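Local coordinates for SusD superfamily protein (PDB 3OTN) that probably binds nutrients, likely carbohydrates, at the cell outer membrane, as a member of the SusD family, at residues E263-L269 with Y278-S284; A195-L199 with Y212-S216; W83-Y87 with V136-T140. All coordinates share one frame; numbering follows the deposited sequence. Where two conformers were deposited one is given.

Contact 1: E263-L269 with Y278-S284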
loop_
_atom_site.group_PDB
_atom_site.type_symbol
_atom_site.label_atom_id
_atom_site.label_comp_id
_atom_site.label_asym_id
_atom_site.label_seq_id
_atom_site.Cartn_x
_atom_site.Cartn_y
_atom_site.Cartn_z
ATOM N N GLU A 263 -3.139 -5.977 14.290
ATOM C CA GLU A 263 -4.548 -6.334 14.452
ATOM C C GLU A 263 -5.229 -6.609 13.130
ATOM O O GLU A 263 -6.238 -7.256 13.109
ATOM C CB GLU A 263 -5.308 -5.272 15.272
ATOM C CG GLU A 263 -4.929 -5.267 16.787
ATOM C CD GLU A 263 -5.246 -6.602 17.517
ATOM O OE1 GLU A 263 -6.433 -6.862 17.753
ATOM O OE2 GLU A 263 -4.312 -7.379 17.890
ATOM N N SER A 264 -4.689 -6.102 12.022
ATOM C CA SER A 264 -5.279 -6.321 10.704
ATOM C C SER A 264 -5.354 -7.789 10.299
ATOM O O SER A 264 -6.156 -8.140 9.414
ATOM C CB SER A 264 -4.563 -5.515 9.619
ATOM O OG SER A 264 -3.263 -6.006 9.281
ATOM N N VAL A 265 -4.547 -8.649 10.934
ATOM C CA VAL A 265 -4.643 -10.099 10.703
ATOM C C VAL A 265 -6.106 -10.583 10.849
ATOM O O VAL A 265 -6.582 -11.384 10.057
ATOM C CB VAL A 265 -3.637 -10.866 11.623
ATOM C CG1 VAL A 265 -3.912 -12.384 11.628
ATOM C CG2 VAL A 265 -2.193 -10.553 11.202
ATOM N N ARG A 266 -6.827 -10.006 11.809
ATOM C CA ARG A 266 -8.228 -10.381 12.123
ATOM C C ARG A 266 -9.259 -9.925 11.076
ATOM O O ARG A 266 -10.370 -10.471 11.015
ATOM C CB ARG A 266 -8.646 -9.719 13.452
ATOM C CG ARG A 266 -7.866 -10.110 14.654
ATOM C CD ARG A 266 -8.066 -9.101 15.805
ATOM N NE ARG A 266 -9.330 -9.334 16.463
ATOM C CZ ARG A 266 -9.727 -8.778 17.610
ATOM N NH1 ARG A 266 -8.962 -7.919 18.267
ATOM N NH2 ARG A 266 -10.931 -9.092 18.095
ATOM N N ILE A 267 -8.897 -8.904 10.311
ATOM C CA ILE A 267 -9.725 -8.320 9.228
ATOM C C ILE A 267 -10.121 -9.344 8.165
ATOM O O ILE A 267 -11.251 -9.314 7.660
ATOM C CB ILE A 267 -8.947 -7.115 8.559
ATOM C CG1 ILE A 267 -8.865 -5.915 9.525
ATOM C CG2 ILE A 267 -9.521 -6.639 7.232
ATOM C CD1 ILE A 267 -10.134 -5.293 9.782
ATOM N N PHE A 268 -9.188 -10.240 7.847
ATOM C CA PHE A 268 -9.353 -11.227 6.778
ATOM C C PHE A 268 -10.033 -12.518 7.201
ATOM O O PHE A 268 -10.449 -13.308 6.348
ATOM C CB PHE A 268 -7.988 -11.575 6.187
ATOM C CG PHE A 268 -7.200 -10.371 5.751
ATOM C CD1 PHE A 268 -7.404 -9.798 4.516
ATOM C CD2 PHE A 268 -6.268 -9.797 6.600
ATOM C CE1 PHE A 268 -6.685 -8.670 4.115
ATOM C CE2 PHE A 268 -5.553 -8.677 6.212
ATOM C CZ PHE A 268 -5.757 -8.113 4.966
ATOM N N LEU A 269 -10.189 -12.724 8.504
ATOM C CA LEU A 269 -10.645 -13.999 9.030
ATOM C C LEU A 269 -12.160 -13.996 8.963
ATOM O O LEU A 269 -12.739 -12.944 9.162
ATOM C CB LEU A 269 -10.187 -14.182 10.482
ATOM C CG LEU A 269 -8.682 -14.158 10.791
ATOM C CD1 LEU A 269 -8.383 -14.310 12.315
ATOM C CD2 LEU A 269 -7.987 -15.199 9.969
ATOM N N TYR A 278 -8.263 -15.116 18.721
ATOM C CA TYR A 278 -8.787 -13.774 18.967
ATOM C C TYR A 278 -10.180 -13.847 19.597
ATOM O O TYR A 278 -10.917 -14.806 19.360
ATOM C CB TYR A 278 -8.870 -12.994 17.667
ATOM C CG TYR A 278 -7.526 -12.696 17.049
ATOM C CD1 TYR A 278 -6.738 -11.648 17.528
ATOM C CD2 TYR A 278 -7.044 -13.445 15.974
ATOM C CE1 TYR A 278 -5.479 -11.375 16.976
ATOM C CE2 TYR A 278 -5.795 -13.173 15.397
ATOM C CZ TYR A 278 -5.010 -12.134 15.901
ATOM O OH TYR A 278 -3.770 -11.851 15.310
ATOM N N ASP A 279 -10.558 -12.841 20.379
ATOM C CA ASP A 279 -11.914 -12.863 20.944
ATOM C C ASP A 279 -13.018 -12.781 19.872
ATOM O O ASP A 279 -14.110 -13.324 20.075
ATOM C CB ASP A 279 -12.115 -11.852 22.085
ATOM C CG ASP A 279 -11.829 -10.436 21.690
ATOM O OD1 ASP A 279 -11.481 -10.174 20.527
ATOM O OD2 ASP A 279 -11.965 -9.560 22.567
ATOM N N LEU A 280 -12.717 -12.144 18.732
ATOM C CA LEU A 280 -13.630 -12.084 17.580
ATOM C C LEU A 280 -12.880 -11.896 16.268
ATOM O O LEU A 280 -11.910 -11.132 16.197
ATOM C CB LEU A 280 -14.629 -10.929 17.736
ATOM C CG LEU A 280 -15.864 -11.202 18.650
ATOM C CD1 LEU A 280 -16.838 -10.018 18.642
ATOM C CD2 LEU A 280 -16.634 -12.513 18.285
ATOM N N GLU A 281 -13.335 -12.603 15.236
ATOM C CA GLU A 281 -12.851 -12.410 13.892
ATOM C C GLU A 281 -13.788 -11.414 13.215
ATOM O O GLU A 281 -14.993 -11.487 13.409
ATOM C CB GLU A 281 -12.880 -13.730 13.135
ATOM C CG GLU A 281 -12.048 -14.816 13.776
ATOM C CD GLU A 281 -12.799 -15.713 14.764
ATOM O OE1 GLU A 281 -14.059 -15.755 14.770
ATOM O OE2 GLU A 281 -12.110 -16.436 15.507
ATOM N N TYR A 282 -13.225 -10.499 12.430
ATOM C CA TYR A 282 -13.957 -9.373 11.902
ATOM C C TYR A 282 -14.635 -9.652 10.584
ATOM O O TYR A 282 -15.760 -9.214 10.387
ATOM C CB TYR A 282 -13.026 -8.186 11.688
ATOM C CG TYR A 282 -12.395 -7.626 12.943
ATOM C CD1 TYR A 282 -13.150 -7.388 14.086
ATOM C CD2 TYR A 282 -11.058 -7.250 12.960
ATOM C CE1 TYR A 282 -12.580 -6.846 15.229
ATOM C CE2 TYR A 282 -10.477 -6.685 14.110
ATOM C CZ TYR A 282 -11.248 -6.493 15.231
ATOM O OH TYR A 282 -10.704 -5.945 16.366
ATOM N N GLY A 283 -13.925 -10.301 9.654
ATOM C CA GLY A 283 -14.494 -10.545 8.341
ATOM C C GLY A 283 -14.764 -9.275 7.542
ATOM O O GLY A 283 -15.714 -9.260 6.770
ATOM N N SER A 284 -13.924 -8.255 7.710
ATOM C CA SER A 284 -14.102 -6.919 7.069
ATOM C C SER A 284 -13.581 -6.808 5.631
ATOM O O SER A 284 -13.877 -5.817 4.929
ATOM C CB SER A 284 -13.339 -5.826 7.837
ATOM O OG SER A 284 -13.662 -5.766 9.172
HETATM O O HOH W 1 -2.700 -9.388 16.257
HETATM O O HOH W 2 -8.257 -4.880 16.851
#
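Arg-266 runs between Tyr-278 and Tyr-282 and centres a salt-bridge network that ties together two parts of the long loop leading from strand 249-253 to strand 286-287 in this SusD-family chain. Its aliphatic part lies over Tyr-278, with CG 3.3 Å from the ring centroid and almost on the normal, a CH-pi contact. A bend at chi3 (78°) then turns the guanidinium toward the backbone of Leu-280 while leaving its plane within 10° of the Tyr-278 ring. Two nitrogens grip the single atom Leu-280 O side-on: NE, 3.2 Å from that oxygen, meets it nearly along the C=O axis, and NH2, at 3.0 Å from it, uses a lone pair in the carbonyl plane. NH2 also makes a salt bridge of 2.7 Å to Asp-279 OD1, the carboxylate turned 52° from the guanidinium. NH1 is directed within the guanidinium plane to Glu-263 OE1, 2.8 Å away. The two carboxylates thus share one cation, which would be expected to ease their mutual repulsion. Tyr-282 adds its OH over the centre of a guanidinium face, a packing contact and not a hydrogen bond, and its backbone N donates to Arg-266 O at 3.2 Å. With an alanine here, Glu-263 and Asp-279 would probably lose their common counter-charge and Leu-280 O two donors, while one face of the Tyr-278 ring would lose the aliphatic chain packed on it. At the flanks, Leu-269 CB packs on Glu-281 CB, whose carboxylate is held by Ser-276 and Lys-318. Two waters complete the network: one joins Glu-263 OE1 to Tyr-282 OH, and the other donates to Glu-263 OE2 while accepting from Tyr-278 OH at 2.8 Å.

Contact 2: A195-L199 with Y212-S216; sequences ADVYL and YYAES
Ser-216 and Ala-195 mark the tight end of this antiparallel helix pair, where their CA atoms come within 4.2 Å. Ser-216 OG, anti to its own backbone N (chi1 178°), reaches across to donate to Ala-195 O at 2.7 Å. That carbonyl still accepts the helical bond from Leu-199 N, and the two donors approach it from opposite faces of its plane, so the serine hydroxyl is satisfied without breaking the helix. Leu-199 CB closes on the same OG at 3.6 Å. The short helical segments run at 169° to each other with axes 7.7 Å apart, a close spacing consistent with the small side chains of Ala-195 and Ser-216.

Toward the partly exposed Tyr-212 and Glu-215 no hydrogen bond joins the two segments, and the contact is made by the buried Tyr-198 ring. Glu-215 CB lies over one face of that ring, offset toward the rim, in a CH-pi contact 3.8 Å from the centroid. Tyr-198 CD1 meets the edge of Tyr-212, the ring planes inclined at 50° with centroids 6.0 Å apart, an oblique aromatic pair. On another flank, Leu-199 CD1 touches the edge of the Tyr-213 ring.

The pair joins the successive helices 187-202 and 210-225, consistent with the TPR-like helical architecture of the family; Tyr-198 also packs on helix 156-172, and Leu-199 and Ser-216 on helix 360-375.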
loop_
_atom_site.group_PDB
_atom_site.type_symbol
_atom_site.label_atom_id
_atom_site.label_comp_id
_atom_site.label_asym_id
_atom_site.label_seq_id
_atom_site.Cartn_x
_atom_site.Cartn_y
_atom_site.Cartn_z
ATOM N N ALA A 195 10.585 5.398 -7.991
ATOM C CA ALA A 195 10.085 4.672 -9.175
ATOM C C ALA A 195 8.549 4.825 -9.317
ATOM O O ALA A 195 8.018 5.105 -10.387
ATOM C CB ALA A 195 10.474 3.185 -9.123
ATOM N N ASP A 196 7.868 4.651 -8.211
ATOM C CA ASP A 196 6.427 4.692 -8.161
ATOM C C ASP A 196 5.925 6.130 -8.425
ATOM O O ASP A 196 4.930 6.330 -9.168
ATOM C CB ASP A 196 5.971 4.169 -6.790
ATOM C CG ASP A 196 4.508 3.728 -6.752
ATOM O OD1 ASP A 196 3.786 3.852 -7.752
ATOM O OD2 ASP A 196 4.066 3.283 -5.666
ATOM N N VAL A 197 6.601 7.113 -7.832
ATOM C CA VAL A 197 6.286 8.520 -8.067
ATOM C C VAL A 197 6.341 8.880 -9.554
ATOM O O VAL A 197 5.393 9.403 -10.099
ATOM C CB VAL A 197 7.185 9.457 -7.219
ATOM C CG1 VAL A 197 7.105 10.901 -7.700
ATOM C CG2 VAL A 197 6.784 9.325 -5.719
ATOM N N TYR A 198 7.445 8.564 -10.206
ATOM C CA TYR A 198 7.595 8.862 -11.616
ATOM C C TYR A 198 6.670 8.060 -12.542
ATOM O O TYR A 198 6.150 8.608 -13.510
ATOM C CB TYR A 198 9.048 8.634 -12.010
ATOM C CG TYR A 198 10.009 9.735 -11.631
ATOM C CD1 TYR A 198 9.670 11.098 -11.784
ATOM C CD2 TYR A 198 11.313 9.435 -11.282
ATOM C CE1 TYR A 198 10.588 12.105 -11.533
ATOM C CE2 TYR A 198 12.240 10.452 -11.020
ATOM C CZ TYR A 198 11.886 11.772 -11.142
ATOM O OH TYR A 198 12.840 12.771 -10.918
ATOM N N LEU A 199 6.448 6.773 -12.228
ATOM C CA LEU A 199 5.492 5.960 -12.966
ATOM C C LEU A 199 4.086 6.569 -12.890
ATOM O O LEU A 199 3.389 6.654 -13.910
ATOM C CB LEU A 199 5.467 4.520 -12.436
ATOM C CG LEU A 199 4.475 3.533 -13.055
ATOM C CD1 LEU A 199 4.682 3.405 -14.557
ATOM C CD2 LEU A 199 4.561 2.146 -12.276
ATOM N N TYR A 212 9.024 10.436 -18.064
ATOM C CA TYR A 212 8.780 10.031 -16.685
ATOM C C TYR A 212 8.795 8.515 -16.525
ATOM O O TYR A 212 9.262 8.004 -15.492
ATOM C CB TYR A 212 7.499 10.665 -16.123
ATOM C CG TYR A 212 7.662 12.157 -15.914
ATOM C CD1 TYR A 212 8.226 12.638 -14.742
ATOM C CD2 TYR A 212 7.294 13.078 -16.888
ATOM C CE1 TYR A 212 8.403 13.990 -14.523
ATOM C CE2 TYR A 212 7.483 14.445 -16.688
ATOM C CZ TYR A 212 8.029 14.890 -15.497
ATOM O OH TYR A 212 8.197 16.224 -15.264
ATOM N N TYR A 213 8.337 7.789 -17.536
ATOM C CA TYR A 213 8.509 6.322 -17.515
ATOM C C TYR A 213 9.994 5.940 -17.482
ATOM O O TYR A 213 10.378 5.034 -16.763
ATOM C CB TYR A 213 7.878 5.641 -18.730
ATOM C CG TYR A 213 6.382 5.718 -18.803
ATOM C CD1 TYR A 213 5.587 5.087 -17.858
ATOM C CD2 TYR A 213 5.759 6.370 -19.867
ATOM C CE1 TYR A 213 4.182 5.103 -17.966
ATOM C CE2 TYR A 213 4.371 6.419 -19.977
ATOM C CZ TYR A 213 3.594 5.793 -19.021
ATOM O OH TYR A 213 2.222 5.836 -19.102
ATOM N N ALA A 214 10.820 6.620 -18.286
ATOM C CA ALA A 214 12.253 6.314 -18.310
ATOM C C ALA A 214 12.901 6.683 -16.963
ATOM O O ALA A 214 13.757 5.940 -16.474
ATOM C CB ALA A 214 12.941 7.021 -19.449
ATOM N N GLU A 215 12.506 7.807 -16.355
ATOM C CA GLU A 215 13.046 8.163 -15.033
ATOM C C GLU A 215 12.667 7.104 -13.989
ATOM O O GLU A 215 13.474 6.777 -13.112
ATOM C CB GLU A 215 12.583 9.549 -14.594
ATOM C CG GLU A 215 13.172 10.675 -15.422
ATOM C CD GLU A 215 14.688 10.712 -15.381
ATOM O OE1 GLU A 215 15.249 10.686 -14.261
ATOM O OE2 GLU A 215 15.313 10.793 -16.466
ATOM N N SER A 216 11.441 6.572 -14.087
ATOM C CA SER A 216 10.966 5.488 -13.185
ATOM C C SER A 216 11.825 4.245 -13.324
ATOM O O SER A 216 12.366 3.740 -12.325
ATOM C CB SER A 216 9.493 5.108 -13.465
ATOM O OG SER A 216 9.039 4.026 -12.640
#

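Contact 3: W83-Y87 with V136-T140; sequences WQDCY and VPKIT. With ACT (acetate ion), chain E; EDO (1,2-ethanediol), chain R.
The ring of Tyr-87 carries Pro-137 O at its edge and the methyl group of an acetate ion, CH3, over the centre of one face. Trp-83 is one helical turn away, with Tyr-87 CE2 3.7 Å above its indole plane and toward the rim, and an acetate oxygen in plane at its edge. Trp-83 NE1 donates to that acetate O at 3.0 Å with an N-H...O angle of 139°, a bent bond. The acetate probably comes from the crystallisation liquor; its methyl also touches Pro-137 CG and Ile-139 CD1, so the acetate touches side chains of both segments.

The direct link is made by the phenol. Tyr-87 OH donates to Pro-137 O at 2.7 Å, in the carbonyl plane and on a lone pair, which fixes the hydroxyl's direction against the extended chain. Tyr-87 OH also lies 3.2 Å from both Val-136 CB and Pro-137 CD. The indole of Trp-83 is swung to this side with CG anti to the backbone N (chi1 -174°). This brings Trp-83 CH2 within 3.7 Å of Pro-137 CD, and Trp-83 CZ3 against Val-136 CG1. At the other end Ile-139 CD1 approaches Tyr-87 CE1 at 4.0 Å. Farther along, Thr-140 O accepts a weak bond from a 1,2-ethanediol that Arg-122 and Asn-94 also hold.

The contact thus fastens helix 79-100 to the loop between helices 108-133 and 156-172. Phe-133 meets Trp-83 edge-to-face, Leu-129 packs against Tyr-87, Val-136 rests on Val-130 and Ile-159, and helix 467-472 reaches Trp-83 through Glu-469.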
loop_
_atom_site.group_PDB
_atom_site.type_symbol
_atom_site.label_atom_id
_atom_site.label_comp_id
_atom_site.label_asym_id
_atom_site.label_seq_id
_atom_site.Cartn_x
_atom_site.Cartn_y
_atom_site.Cartn_z
ATOM N N TRP A 83 -6.251 11.582 6.306
ATOM C CA TRP A 83 -5.897 13.008 6.229
ATOM C C TRP A 83 -5.144 13.500 7.474
ATOM O O TRP A 83 -4.099 14.080 7.370
ATOM C CB TRP A 83 -7.161 13.848 6.049
ATOM C CG TRP A 83 -6.926 15.298 5.828
ATOM C CD1 TRP A 83 -6.742 16.257 6.779
ATOM C CD2 TRP A 83 -6.899 15.957 4.580
ATOM N NE1 TRP A 83 -6.584 17.492 6.194
ATOM C CE2 TRP A 83 -6.661 17.340 4.835
ATOM C CE3 TRP A 83 -7.019 15.524 3.253
ATOM C CZ2 TRP A 83 -6.565 18.284 3.808
ATOM C CZ3 TRP A 83 -6.917 16.474 2.216
ATOM C CH2 TRP A 83 -6.707 17.837 2.510
ATOM N N GLN A 84 -5.713 13.272 8.636
ATOM C CA GLN A 84 -5.143 13.777 9.888
ATOM C C GLN A 84 -3.769 13.172 10.177
ATOM O O GLN A 84 -2.849 13.905 10.563
ATOM C CB GLN A 84 -6.086 13.516 11.056
ATOM C CG GLN A 84 -7.379 14.268 10.969
ATOM C CD GLN A 84 -8.366 13.932 12.092
ATOM O OE1 GLN A 84 -8.071 13.144 12.999
ATOM N NE2 GLN A 84 -9.541 14.552 12.037
ATOM N N ASP A 85 -3.606 11.868 9.952
ATOM C CA ASP A 85 -2.326 11.230 10.312
ATOM C C ASP A 85 -1.240 11.522 9.316
ATOM O O ASP A 85 -0.118 11.678 9.732
ATOM C CB ASP A 85 -2.423 9.713 10.422
ATOM C CG ASP A 85 -3.202 9.256 11.647
ATOM O OD1 ASP A 85 -3.611 10.080 12.510
ATOM O OD2 ASP A 85 -3.435 8.042 11.704
ATOM N N CYS A 86 -1.559 11.558 8.011
ATOM C CA CYS A 86 -0.583 12.009 7.021
ATOM C C CYS A 86 -0.123 13.425 7.334
ATOM O O CYS A 86 1.087 13.702 7.347
ATOM C CB CYS A 86 -1.102 11.898 5.574
ATOM S SG CYS A 86 -1.117 10.158 4.987
ATOM N N TYR A 87 -1.063 14.324 7.614
ATOM C CA TYR A 87 -0.670 15.696 7.944
ATOM C C TYR A 87 0.077 15.796 9.277
ATOM O O TYR A 87 1.027 16.586 9.367
ATOM C CB TYR A 87 -1.826 16.715 7.819
ATOM C CG TYR A 87 -1.883 17.240 6.397
ATOM C CD1 TYR A 87 -0.875 18.036 5.890
ATOM C CD2 TYR A 87 -2.894 16.844 5.539
ATOM C CE1 TYR A 87 -0.901 18.466 4.565
ATOM C CE2 TYR A 87 -2.944 17.285 4.244
ATOM C CZ TYR A 87 -1.937 18.078 3.750
ATOM O OH TYR A 87 -2.004 18.460 2.418
ATOM N N VAL A 136 -4.072 19.011 -2.424
ATOM C CA VAL A 136 -3.980 19.083 -0.955
ATOM C C VAL A 136 -3.100 20.250 -0.564
ATOM O O VAL A 136 -2.319 20.750 -1.414
ATOM C CB VAL A 136 -3.435 17.786 -0.352
ATOM C CG1 VAL A 136 -4.401 16.642 -0.620
ATOM C CG2 VAL A 136 -2.022 17.474 -0.878
ATOM N N PRO A 137 -3.240 20.742 0.689
ATOM C CA PRO A 137 -2.367 21.831 1.146
ATOM C C PRO A 137 -0.878 21.528 1.040
ATOM O O PRO A 137 -0.438 20.450 1.384
ATOM C CB PRO A 137 -2.783 22.017 2.608
ATOM C CG PRO A 137 -4.222 21.614 2.618
ATOM C CD PRO A 137 -4.318 20.490 1.668
ATOM N N LYS A 138 -0.146 22.512 0.548
ATOM C CA LYS A 138 1.273 22.455 0.305
ATOM C C LYS A 138 1.986 23.081 1.507
ATOM O O LYS A 138 2.129 24.290 1.569
ATOM C CB LYS A 138 1.570 23.233 -0.973
ATOM C CG LYS A 138 3.031 23.240 -1.419
ATOM C CD LYS A 138 3.162 23.807 -2.841
ATOM C CE LYS A 138 2.904 25.252 -2.910
ATOM N NZ LYS A 138 3.172 25.778 -4.291
ATOM N N ILE A 139 2.434 22.233 2.441
ATOM C CA ILE A 139 2.988 22.638 3.728
ATOM C C ILE A 139 4.354 22.000 3.948
ATOM O O ILE A 139 4.465 20.775 4.088
ATOM C CB ILE A 139 2.051 22.228 4.893
ATOM C CG1 ILE A 139 0.675 22.867 4.742
ATOM C CG2 ILE A 139 2.634 22.655 6.248
ATOM C CD1 ILE A 139 -0.361 22.299 5.695
ATOM N N THR A 140 5.383 22.833 3.930
ATOM C CA THR A 140 6.747 22.416 4.219
ATOM C C THR A 140 7.372 23.258 5.321
ATOM O O THR A 140 8.569 23.123 5.575
ATOM C CB THR A 140 7.653 22.543 2.949
ATOM O OG1 THR A 140 7.620 23.884 2.478
ATOM C CG2 THR A 140 7.171 21.623 1.844
HETATM C C ACT E . -4.397 20.289 6.736
HETATM O O ACT E . -5.592 20.291 6.341
HETATM O OXT ACT E . -4.117 20.140 7.969
HETATM C CH3 ACT E . -3.311 20.454 5.750
HETATM C C1 EDO R . 11.220 22.229 7.018
HETATM O O1 EDO R . 11.048 23.255 7.985
HETATM C C2 EDO R . 11.661 22.846 5.699
HETATM O O2 EDO R . 11.227 22.031 4.604
#

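In the fold
Along the chain the three contacts follow in series, contact 3 closing before contact 2 and contact 2 before contact 1, and none touches another. Contacts 2 and 3 are the nearest pair, their centres about 23 Å and their nearest atoms about 13 Å apart. Helix 156-172 packs against residues of both. Contact 1 belongs to a loop region on the other side of the chain's centre from contact 2, the two centres about 36 Å apart; its centre is about 30 Å from that of contact 3. The small molecules at contact 3 are probably crystallisation additives, so they do not by themselves locate a nutrient-binding site.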